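Local atomic coordinates of voltage-sensor containing phosphatase (Ciona intestinalis, PDB entry 3V0D), a protein that probably removes phosphate groups from membrane phosphoinositides under the control of a voltage sensor, in the manner of the related phosphatase PTEN. Residues 90-98 and 127-136; 266-276 and 286-296. The protein carries 1 engineered substitution. One frame throughout, in Å; residues are numbered along the deposited sequence. Where two conformers were deposited one is given.

Overall arrangement
The two contacts follow one another along the chain and illustrate how a phosphatase domain and a C2 domain can be joined side by side. Contact 1 comes first, in the tensin-type phosphatase domain, where strand 87-92 and the loop after it face the phosphate-binding start of helix 131-143. Contact 2, strands 269-276 and 290-295, forms one side of a four-stranded antiparallel sheet in the PTEN-like C2 domain. Their centres are about 16 Å apart, yet they touch: N96 OD1 is hydrogen-bonded to W293 NE1, and the H95 backbone oxygen to Y291 OH. The loop bordering the phosphate site is thereby tied to the C2 sheet across the domain interface.

Contact 1: 90-98 and 127-136; sequences VMIDDHNVP and KGGKGRTGTL. With PO4 (phosphate ion), chain C.
R132 and D94 meet plane against plane: the carboxylate is stacked on the guanidinium at an interplanar angle of 16°, and D94 CA lies above the centre of the guanidinium. The salt bridge, OD2 of D94 to NH2 of R132 at 3.4 Å, rests on charge alone, because the oxygen sits well out of the guanidinium plane. The N-H groups of R132 are directed elsewhere. A bend at chi3 (-74°) lets NH1 reach the backbone oxygen of I92, 2.8 Å away and practically in plane, while NH2 donates to phosphate O2 at 2.7 Å. E75 fixes this arrangement from the second shell, pairing with R132 NH1 and accepting from D94 N.

Backbone amides hold most of the anion. K127 N donates to phosphate O2 at 2.7 Å, K130 N to O3 at 2.9 Å and R132 N to O4 at 2.8 Å. The engineered S126 adds its hydroxyl, and D94 OD2 comes within 2.7 Å of phosphate O1. With K130 at the N-cap, the helix dipole probably assists.

Behind this polar layer, L136 fills the apolar side. Its CD1 packs on I92 CD1 at 3.9 Å and on P98, whereas CD2 meets V90 CG2 tip to tip. Nearby, a water donates to both N96 O and T135 OG1.

Such a cradle of amides closed by an arginine is the signature P-loop (HCxxGxxR) of cysteine-dependent phosphatases, here with serine engineered at the cysteine position; the loop with D94 probably corresponds to the WPD-type loop of related phosphatases.

Contact 2: 266-276 and 286-296; sequences LAGDIKVRFMS and DNCPFYFWFNT
Strands 269-276 and 290-295 run antiparallel, their axes approaching to 4.6 Å at an angle of 157°, with I270, V272 and F274 in hydrogen-bonded pairs opposite F294, F292 and F290. These six side chains share one face of the ladder. F290, F292 and F294 each place CG between the backbone N and the carbonyl carbon (chi1 55° in F290), which lays each ring alongside its cross-strand partner. F274 and F290 are nearly parallel but slid apart, centroids 4.7 Å from each other, so that F274 CB instead rests over the F290 ring. V272 CB and I270 CB make the equivalent CH-pi contacts with F292 and F294. F274 CE1 also touches F292 CE2 at 3.7 Å, linking neighbouring pairs.

The opposite face is mixed, with charged side chains beside the aromatic W293 and Y291. K271 runs fully extended across W293, its CB 3.7 Å from the centroid of the six-membered ring and almost on the ring normal. Its ammonium then reaches D286, NZ to OD1 at 2.8 Å on the syn side. R273 grips the same residue side-on: NE bonds to D286 OD2 at 2.8 Å, and NH2 to the backbone oxygen of D286 at 2.9 Å. One carboxylate thus serves two cations, which probably stabilises its negative charge. Further along, N295 ND2 meets D269 OD2 from above the carboxylate plane, at 2.8 Å; this oxygen is also hydrogen-bonded to Y181.

At the sheet level, strand 223-229 pairs with 269-276 on the side away from 290-295. The aromatic face packs on V329 and L331 of strand 328-335 in the second C2 sheet, while helix 176-191 of the phosphatase side touches F292, W293 and F294.

Contact 1: 90-98 and 127-136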
loop_
_atom_site.group_PDB
_atom_site.type_symbol
_atom_site.label_atom_id
_atom_site.label_comp_id
_atom_site.label_asym_id
_atom_site.label_seq_id
_atom_site.Cartn_x
_atom_site.Cartn_y
_atom_site.Cartn_z
ATOM N N VAL A 90 3.479 -5.605 11.798
ATOM C CA VAL A 90 2.856 -4.405 11.239
ATOM C C VAL A 90 1.565 -4.889 10.574
ATOM O O VAL A 90 1.619 -5.722 9.666
ATOM C CB VAL A 90 3.771 -3.686 10.192
ATOM C CG1 VAL A 90 3.180 -2.340 9.837
ATOM C CG2 VAL A 90 5.202 -3.523 10.701
ATOM N N MET A 91 0.412 -4.409 11.033
ATOM C CA MET A 91 -0.860 -4.979 10.586
ATOM C C MET A 91 -1.301 -4.303 9.293
ATOM O O MET A 91 -1.952 -3.270 9.333
ATOM C CB MET A 91 -1.905 -4.826 11.692
ATOM C CG MET A 91 -1.498 -5.548 12.972
ATOM S SD MET A 91 -1.468 -7.345 12.830
ATOM C CE MET A 91 -3.199 -7.737 13.055
ATOM N N ILE A 92 -0.895 -4.838 8.160
ATOM C CA ILE A 92 -1.242 -4.260 6.852
ATOM C C ILE A 92 -2.098 -5.284 6.110
ATOM O O ILE A 92 -1.726 -6.452 5.990
ATOM C CB ILE A 92 0.010 -3.929 6.020
ATOM C CG1 ILE A 92 1.019 -3.090 6.839
ATOM C CG2 ILE A 92 -0.423 -3.179 4.760
ATOM C CD1 ILE A 92 2.347 -2.927 6.137
ATOM N N ASP A 93 -3.257 -4.858 5.592
ATOM C CA ASP A 93 -4.048 -5.750 4.752
ATOM C C ASP A 93 -3.376 -5.923 3.391
ATOM O O ASP A 93 -2.785 -4.977 2.847
ATOM C CB ASP A 93 -5.440 -5.173 4.525
ATOM C CG ASP A 93 -6.281 -5.083 5.766
ATOM O OD1 ASP A 93 -5.955 -5.660 6.818
ATOM O OD2 ASP A 93 -7.345 -4.422 5.662
ATOM N N ASP A 94 -3.508 -7.111 2.817
ATOM C CA ASP A 94 -2.916 -7.362 1.508
ATOM C C ASP A 94 -3.433 -6.322 0.509
ATOM O O ASP A 94 -4.626 -5.957 0.527
ATOM C CB ASP A 94 -3.252 -8.783 1.058
ATOM C CG ASP A 94 -2.294 -9.322 0.011
ATOM O OD1 ASP A 94 -2.463 -10.498 -0.382
ATOM O OD2 ASP A 94 -1.367 -8.588 -0.375
ATOM N N HIS A 95 -2.530 -5.813 -0.324
ATOM C CA HIS A 95 -2.908 -4.822 -1.352
ATOM C C HIS A 95 -3.292 -3.479 -0.759
ATOM O O HIS A 95 -3.910 -2.667 -1.446
ATOM C CB HIS A 95 -3.997 -5.326 -2.319
ATOM C CG HIS A 95 -3.792 -6.726 -2.726
ATOM N ND1 HIS A 95 -2.682 -7.164 -3.413
ATOM C CD2 HIS A 95 -4.562 -7.805 -2.511
ATOM C CE1 HIS A 95 -2.783 -8.471 -3.604
ATOM N NE2 HIS A 95 -3.927 -8.881 -3.083
ATOM N N ASN A 96 -2.868 -3.230 0.482
ATOM C CA ASN A 96 -3.143 -1.982 1.156
ATOM C C ASN A 96 -1.858 -1.448 1.806
ATOM O O ASN A 96 -0.758 -1.917 1.502
ATOM C CB ASN A 96 -4.316 -2.166 2.139
ATOM C CG ASN A 96 -5.632 -2.317 1.392
ATOM O OD1 ASN A 96 -6.241 -1.320 0.991
ATOM N ND2 ASN A 96 -6.075 -3.543 1.174
ATOM N N VAL A 97 -1.988 -0.429 2.653
ATOM C CA VAL A 97 -0.849 0.314 3.185
ATOM C C VAL A 97 -0.905 0.351 4.693
ATOM O O VAL A 97 -1.978 0.263 5.293
ATOM C CB VAL A 97 -0.785 1.775 2.624
ATOM C CG1 VAL A 97 -0.432 1.762 1.140
ATOM C CG2 VAL A 97 -2.062 2.543 2.909
ATOM N N PRO A 98 0.258 0.547 5.335
ATOM C CA PRO A 98 0.264 0.852 6.769
ATOM C C PRO A 98 -0.254 2.281 6.984
ATOM O O PRO A 98 -0.145 3.136 6.103
ATOM C CB PRO A 98 1.759 0.803 7.107
ATOM C CG PRO A 98 2.433 1.289 5.858
ATOM C CD PRO A 98 1.606 0.667 4.732
ATOM N N LYS A 127 2.865 -11.786 2.545
ATOM C CA LYS A 127 2.420 -13.105 2.072
ATOM C C LYS A 127 3.395 -13.571 1.003
ATOM O O LYS A 127 4.087 -14.577 1.171
ATOM C CB LYS A 127 0.979 -13.042 1.552
ATOM C CG LYS A 127 0.466 -14.373 1.084
ATOM C CD LYS A 127 -0.998 -14.333 0.624
ATOM C CE LYS A 127 -1.430 -15.726 0.185
ATOM N NZ LYS A 127 -2.868 -15.813 -0.203
ATOM N N GLY A 128 3.459 -12.865 -0.109
ATOM C CA GLY A 128 4.403 -13.196 -1.162
ATOM C C GLY A 128 5.710 -12.444 -1.032
ATOM O O GLY A 128 6.655 -12.750 -1.750
ATOM N N GLY A 129 5.803 -11.475 -0.129
ATOM C CA GLY A 129 7.003 -10.684 -0.053
ATOM C C GLY A 129 7.155 -9.727 -1.215
ATOM O O GLY A 129 8.282 -9.439 -1.604
ATOM N N LYS A 130 6.037 -9.174 -1.684
ATOM C CA LYS A 130 6.072 -8.258 -2.813
ATOM C C LYS A 130 5.532 -6.870 -2.423
ATOM O O LYS A 130 6.314 -6.064 -1.995
ATOM C CB LYS A 130 5.447 -8.819 -4.082
ATOM C CG LYS A 130 5.891 -8.004 -5.267
ATOM C CD LYS A 130 5.461 -8.612 -6.573
ATOM C CE LYS A 130 3.968 -8.500 -6.741
ATOM N NZ LYS A 130 3.571 -9.003 -8.071
ATOM N N GLY A 131 4.247 -6.590 -2.553
ATOM C CA GLY A 131 3.760 -5.232 -2.404
ATOM C C GLY A 131 3.937 -4.628 -1.023
ATOM O O GLY A 131 4.478 -3.519 -0.880
ATOM N N ARG A 132 3.453 -5.303 0.017
ATOM C CA ARG A 132 3.590 -4.726 1.358
ATOM C C ARG A 132 5.055 -4.676 1.770
ATOM O O ARG A 132 5.542 -3.674 2.303
ATOM C CB ARG A 132 2.778 -5.552 2.370
ATOM C CG ARG A 132 1.268 -5.356 2.196
ATOM C CD ARG A 132 0.504 -6.316 3.085
ATOM N NE ARG A 132 0.541 -7.676 2.571
ATOM C CZ ARG A 132 -0.156 -8.676 3.090
ATOM N NH1 ARG A 132 -0.876 -8.472 4.200
ATOM N NH2 ARG A 132 -0.129 -9.880 2.523
ATOM N N THR A 133 5.763 -5.773 1.516
ATOM C CA THR A 133 7.196 -5.841 1.784
ATOM C C THR A 133 7.937 -4.697 1.087
ATOM O O THR A 133 8.789 -4.025 1.696
ATOM C CB THR A 133 7.725 -7.226 1.406
ATOM O OG1 THR A 133 7.229 -8.168 2.347
ATOM C CG2 THR A 133 9.235 -7.290 1.463
ATOM N N GLY A 134 7.632 -4.466 -0.188
ATOM C CA GLY A 134 8.318 -3.417 -0.920
ATOM C C GLY A 134 8.050 -2.033 -0.356
ATOM O O GLY A 134 8.908 -1.157 -0.423
ATOM N N THR A 135 6.859 -1.804 0.195
ATOM C CA THR A 135 6.532 -0.504 0.765
ATOM C C THR A 135 7.498 -0.218 1.925
ATOM O O THR A 135 8.052 0.891 2.039
ATOM C CB THR A 135 5.078 -0.486 1.294
ATOM O OG1 THR A 135 4.168 -0.887 0.267
ATOM C CG2 THR A 135 4.671 0.869 1.781
ATOM N N LEU A 136 7.676 -1.195 2.819
ATOM C CA LEU A 136 8.534 -0.978 3.980
ATOM C C LEU A 136 10.020 -1.077 3.646
ATOM O O LEU A 136 10.808 -0.318 4.206
ATOM C CB LEU A 136 8.135 -1.882 5.152
ATOM C CG LEU A 136 7.019 -1.301 6.046
ATOM C CD1 LEU A 136 5.707 -1.104 5.273
ATOM C CD2 LEU A 136 6.818 -2.139 7.278
HETATM P P PO4 C . 2.353 -9.247 -0.466
HETATM O O1 PO4 C . 1.172 -8.846 -1.366
HETATM O O2 PO4 C . 1.816 -10.132 0.635
HETATM O O3 PO4 C . 3.331 -10.001 -1.323
HETATM O O4 PO4 C . 2.964 -8.036 0.094
HETATM O O HOH W 1 2.029 -1.696 2.264
#

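Contact 2: 266-276 and 286-296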
loop_
_atom_site.group_PDB
_atom_site.type_symbol
_atom_site.label_atom_id
_atom_site.label_comp_id
_atom_site.label_asym_id
_atom_site.label_seq_id
_atom_site.Cartn_x
_atom_site.Cartn_y
_atom_site.Cartn_z
ATOM N N LEU A 266 -12.765 13.674 9.191
ATOM C CA LEU A 266 -11.746 12.683 8.808
ATOM C C LEU A 266 -10.386 13.216 9.225
ATOM O O LEU A 266 -10.081 14.392 9.052
ATOM C CB LEU A 266 -11.734 12.510 7.285
ATOM C CG LEU A 266 -13.064 12.119 6.641
ATOM C CD1 LEU A 266 -12.876 12.074 5.147
ATOM C CD2 LEU A 266 -13.641 10.820 7.182
ATOM N N ALA A 267 -9.558 12.323 9.744
ATOM C CA ALA A 267 -8.181 12.673 10.066
ATOM C C ALA A 267 -7.339 11.419 9.886
ATOM O O ALA A 267 -7.795 10.305 10.158
ATOM C CB ALA A 267 -8.089 13.183 11.505
ATOM N N GLY A 268 -6.133 11.600 9.386
ATOM C CA GLY A 268 -5.205 10.487 9.251
ATOM C C GLY A 268 -5.341 9.766 7.921
ATOM O O GLY A 268 -5.585 10.378 6.882
ATOM N N ASP A 269 -5.146 8.459 7.948
ATOM C CA ASP A 269 -5.120 7.663 6.714
ATOM C C ASP A 269 -6.543 7.238 6.380
ATOM O O ASP A 269 -7.230 6.616 7.199
ATOM C CB ASP A 269 -4.175 6.499 6.901
ATOM C CG ASP A 269 -2.760 6.975 7.120
ATOM O OD1 ASP A 269 -2.277 6.869 8.256
ATOM O OD2 ASP A 269 -2.213 7.577 6.173
ATOM N N ILE A 270 -6.989 7.610 5.190
ATOM C CA ILE A 270 -8.354 7.388 4.747
ATOM C C ILE A 270 -8.306 6.491 3.525
ATOM O O ILE A 270 -7.502 6.718 2.607
ATOM C CB ILE A 270 -9.032 8.740 4.416
ATOM C CG1 ILE A 270 -8.987 9.705 5.626
ATOM C CG2 ILE A 270 -10.460 8.552 3.913
ATOM C CD1 ILE A 270 -9.684 9.198 6.863
ATOM N N LYS A 271 -9.172 5.489 3.506
ATOM C CA LYS A 271 -9.312 4.581 2.377
ATOM C C LYS A 271 -10.673 4.825 1.750
ATOM O O LYS A 271 -11.688 4.892 2.456
ATOM C CB LYS A 271 -9.221 3.153 2.895
ATOM C CG LYS A 271 -9.293 2.082 1.844
ATOM C CD LYS A 271 -9.349 0.684 2.495
ATOM C CE LYS A 271 -9.289 -0.411 1.493
ATOM N NZ LYS A 271 -9.335 -1.703 2.164
ATOM N N VAL A 272 -10.706 4.948 0.432
ATOM C CA VAL A 272 -11.938 5.233 -0.292
ATOM C C VAL A 272 -12.113 4.123 -1.308
ATOM O O VAL A 272 -11.221 3.881 -2.138
ATOM C CB VAL A 272 -11.865 6.602 -0.987
ATOM C CG1 VAL A 272 -13.185 6.926 -1.640
ATOM C CG2 VAL A 272 -11.483 7.691 0.025
ATOM N N ARG A 273 -13.240 3.420 -1.233
ATOM C CA ARG A 273 -13.533 2.283 -2.108
ATOM C C ARG A 273 -14.736 2.613 -2.966
ATOM O O ARG A 273 -15.749 3.127 -2.473
ATOM C CB ARG A 273 -13.853 1.032 -1.291
ATOM C CG ARG A 273 -12.679 0.578 -0.421
ATOM C CD ARG A 273 -13.085 -0.588 0.517
ATOM N NE ARG A 273 -13.374 -1.807 -0.230
ATOM C CZ ARG A 273 -14.584 -2.296 -0.467
ATOM N NH1 ARG A 273 -15.671 -1.738 0.047
ATOM N NH2 ARG A 273 -14.687 -3.370 -1.232
ATOM N N PHE A 274 -14.652 2.270 -4.239
ATOM C CA PHE A 274 -15.762 2.451 -5.177
ATOM C C PHE A 274 -16.259 1.087 -5.584
ATOM O O PHE A 274 -15.492 0.250 -6.089
ATOM C CB PHE A 274 -15.340 3.275 -6.403
ATOM C CG PHE A 274 -15.004 4.676 -6.058
ATOM C CD1 PHE A 274 -13.745 4.983 -5.529
ATOM C CD2 PHE A 274 -15.936 5.699 -6.205
ATOM C CE1 PHE A 274 -13.412 6.274 -5.172
ATOM C CE2 PHE A 274 -15.598 7.027 -5.850
ATOM C CZ PHE A 274 -14.324 7.295 -5.313
ATOM N N MET A 275 -17.558 0.869 -5.364
ATOM C CA MET A 275 -18.245 -0.385 -5.670
ATOM C C MET A 275 -19.221 -0.163 -6.811
ATOM O O MET A 275 -19.631 0.974 -7.068
ATOM C CB MET A 275 -18.963 -0.889 -4.411
ATOM C CG MET A 275 -17.986 -1.323 -3.322
ATOM S SD MET A 275 -18.711 -1.590 -1.714
ATOM C CE MET A 275 -19.027 0.105 -1.258
ATOM N N SER A 276 -19.606 -1.255 -7.466
ATOM C CA SER A 276 -20.516 -1.143 -8.586
ATOM C C SER A 276 -21.500 -2.278 -8.627
ATOM O O SER A 276 -21.147 -3.430 -8.359
ATOM C CB SER A 276 -19.719 -1.154 -9.884
ATOM O OG SER A 276 -20.557 -1.178 -11.019
ATOM N N ASP A 286 -9.047 -5.838 -3.273
ATOM C CA ASP A 286 -9.924 -5.195 -2.294
ATOM C C ASP A 286 -11.404 -5.375 -2.607
ATOM O O ASP A 286 -12.247 -4.613 -2.121
ATOM C CB ASP A 286 -9.562 -3.720 -2.074
ATOM C CG ASP A 286 -9.759 -3.296 -0.634
ATOM O OD1 ASP A 286 -8.952 -3.732 0.231
ATOM O OD2 ASP A 286 -10.682 -2.510 -0.382
ATOM N N ASN A 287 -11.722 -6.408 -3.384
ATOM C CA ASN A 287 -13.094 -6.744 -3.694
ATOM C C ASN A 287 -13.908 -5.586 -4.241
ATOM O O ASN A 287 -15.101 -5.471 -3.967
ATOM C CB ASN A 287 -13.776 -7.369 -2.467
ATOM C CG ASN A 287 -15.035 -8.118 -2.828
ATOM O OD1 ASN A 287 -15.130 -8.724 -3.894
ATOM N ND2 ASN A 287 -16.017 -8.062 -1.951
ATOM N N CYS A 288 -13.279 -4.757 -5.054
ATOM C CA CYS A 288 -14.014 -3.661 -5.694
ATOM C C CYS A 288 -13.342 -3.245 -6.987
ATOM O O CYS A 288 -12.164 -3.564 -7.214
ATOM C CB CYS A 288 -14.197 -2.466 -4.734
ATOM S SG CYS A 288 -12.670 -1.614 -4.297
ATOM N N PRO A 289 -14.065 -2.514 -7.846
ATOM C CA PRO A 289 -13.433 -2.017 -9.073
ATOM C C PRO A 289 -12.237 -1.107 -8.843
ATOM O O PRO A 289 -11.222 -1.320 -9.488
ATOM C CB PRO A 289 -14.577 -1.304 -9.795
ATOM C CG PRO A 289 -15.804 -2.091 -9.361
ATOM C CD PRO A 289 -15.542 -2.378 -7.896
ATOM N N PHE A 290 -12.315 -0.106 -7.954
ATOM C CA PHE A 290 -11.160 0.767 -7.752
ATOM C C PHE A 290 -11.229 1.427 -6.390
ATOM O O PHE A 290 -12.320 1.605 -5.842
ATOM C CB PHE A 290 -11.001 1.796 -8.895
ATOM C CG PHE A 290 -12.207 2.669 -9.166
ATOM C CD1 PHE A 290 -12.310 3.941 -8.626
ATOM C CD2 PHE A 290 -13.201 2.249 -10.059
ATOM C CE1 PHE A 290 -13.402 4.773 -8.907
ATOM C CE2 PHE A 290 -14.294 3.048 -10.322
ATOM C CZ PHE A 290 -14.394 4.310 -9.769
ATOM N N TYR A 291 -10.057 1.747 -5.847
ATOM C CA TYR A 291 -9.972 2.281 -4.474
ATOM C C TYR A 291 -8.670 3.038 -4.343
ATOM O O TYR A 291 -7.792 2.942 -5.220
ATOM C CB TYR A 291 -10.093 1.165 -3.420
ATOM C CG TYR A 291 -8.960 0.138 -3.417
ATOM C CD1 TYR A 291 -7.991 0.147 -2.398
ATOM C CD2 TYR A 291 -8.828 -0.827 -4.433
ATOM C CE1 TYR A 291 -6.968 -0.759 -2.373
ATOM C CE2 TYR A 291 -7.800 -1.737 -4.422
ATOM C CZ TYR A 291 -6.846 -1.689 -3.397
ATOM O OH TYR A 291 -5.832 -2.618 -3.444
ATOM N N PHE A 292 -8.489 3.760 -3.234
ATOM C CA PHE A 292 -7.211 4.409 -2.967
ATOM C C PHE A 292 -7.142 4.832 -1.508
ATOM O O PHE A 292 -8.167 5.003 -0.847
ATOM C CB PHE A 292 -6.958 5.620 -3.907
ATOM C CG PHE A 292 -8.018 6.658 -3.859
ATOM C CD1 PHE A 292 -8.006 7.669 -2.892
ATOM C CD2 PHE A 292 -9.013 6.665 -4.837
ATOM C CE1 PHE A 292 -8.979 8.660 -2.900
ATOM C CE2 PHE A 292 -9.978 7.666 -4.857
ATOM C CZ PHE A 292 -9.979 8.636 -3.887
ATOM N N TRP A 293 -5.914 5.099 -1.061
ATOM C CA TRP A 293 -5.625 5.695 0.240
ATOM C C TRP A 293 -5.018 7.067 0.094
ATOM O O TRP A 293 -4.235 7.326 -0.827
ATOM C CB TRP A 293 -4.616 4.856 0.998
ATOM C CG TRP A 293 -5.079 3.517 1.443
ATOM C CD1 TRP A 293 -5.181 2.357 0.715
ATOM C CD2 TRP A 293 -5.396 3.159 2.784
ATOM N NE1 TRP A 293 -5.543 1.304 1.526
ATOM C CE2 TRP A 293 -5.680 1.782 2.804
ATOM C CE3 TRP A 293 -5.453 3.881 3.986
ATOM C CZ2 TRP A 293 -5.997 1.103 3.972
ATOM C CZ3 TRP A 293 -5.768 3.207 5.145
ATOM C CH2 TRP A 293 -6.035 1.827 5.129
ATOM N N PHE A 294 -5.285 7.931 1.060
ATOM C CA PHE A 294 -4.556 9.177 1.200
ATOM C C PHE A 294 -4.503 9.546 2.678
ATOM O O PHE A 294 -5.272 9.030 3.484
ATOM C CB PHE A 294 -5.184 10.314 0.364
ATOM C CG PHE A 294 -6.517 10.765 0.879
ATOM C CD1 PHE A 294 -6.611 11.874 1.711
ATOM C CD2 PHE A 294 -7.680 10.054 0.600
ATOM C CE1 PHE A 294 -7.826 12.272 2.223
ATOM C CE2 PHE A 294 -8.913 10.445 1.126
ATOM C CZ PHE A 294 -8.986 11.561 1.935
ATOM N N ASN A 295 -3.607 10.469 3.022
ATOM C CA ASN A 295 -3.510 10.967 4.388
ATOM C C ASN A 295 -3.933 12.429 4.427
ATOM O O ASN A 295 -3.449 13.257 3.640
ATOM C CB ASN A 295 -2.094 10.782 4.930
ATOM C CG ASN A 295 -2.012 11.154 6.412
ATOM O OD1 ASN A 295 -2.060 12.330 6.760
ATOM N ND2 ASN A 295 -1.934 10.165 7.278
ATOM N N THR A 296 -4.866 12.741 5.326
ATOM C CA THR A 296 -5.420 14.102 5.365
ATOM C C THR A 296 -4.362 15.190 5.581
ATOM O O THR A 296 -4.502 16.301 5.102
ATOM C CB THR A 296 -6.502 14.243 6.434
ATOM O OG1 THR A 296 -5.938 13.996 7.726
ATOM C CG2 THR A 296 -7.679 13.317 6.197
#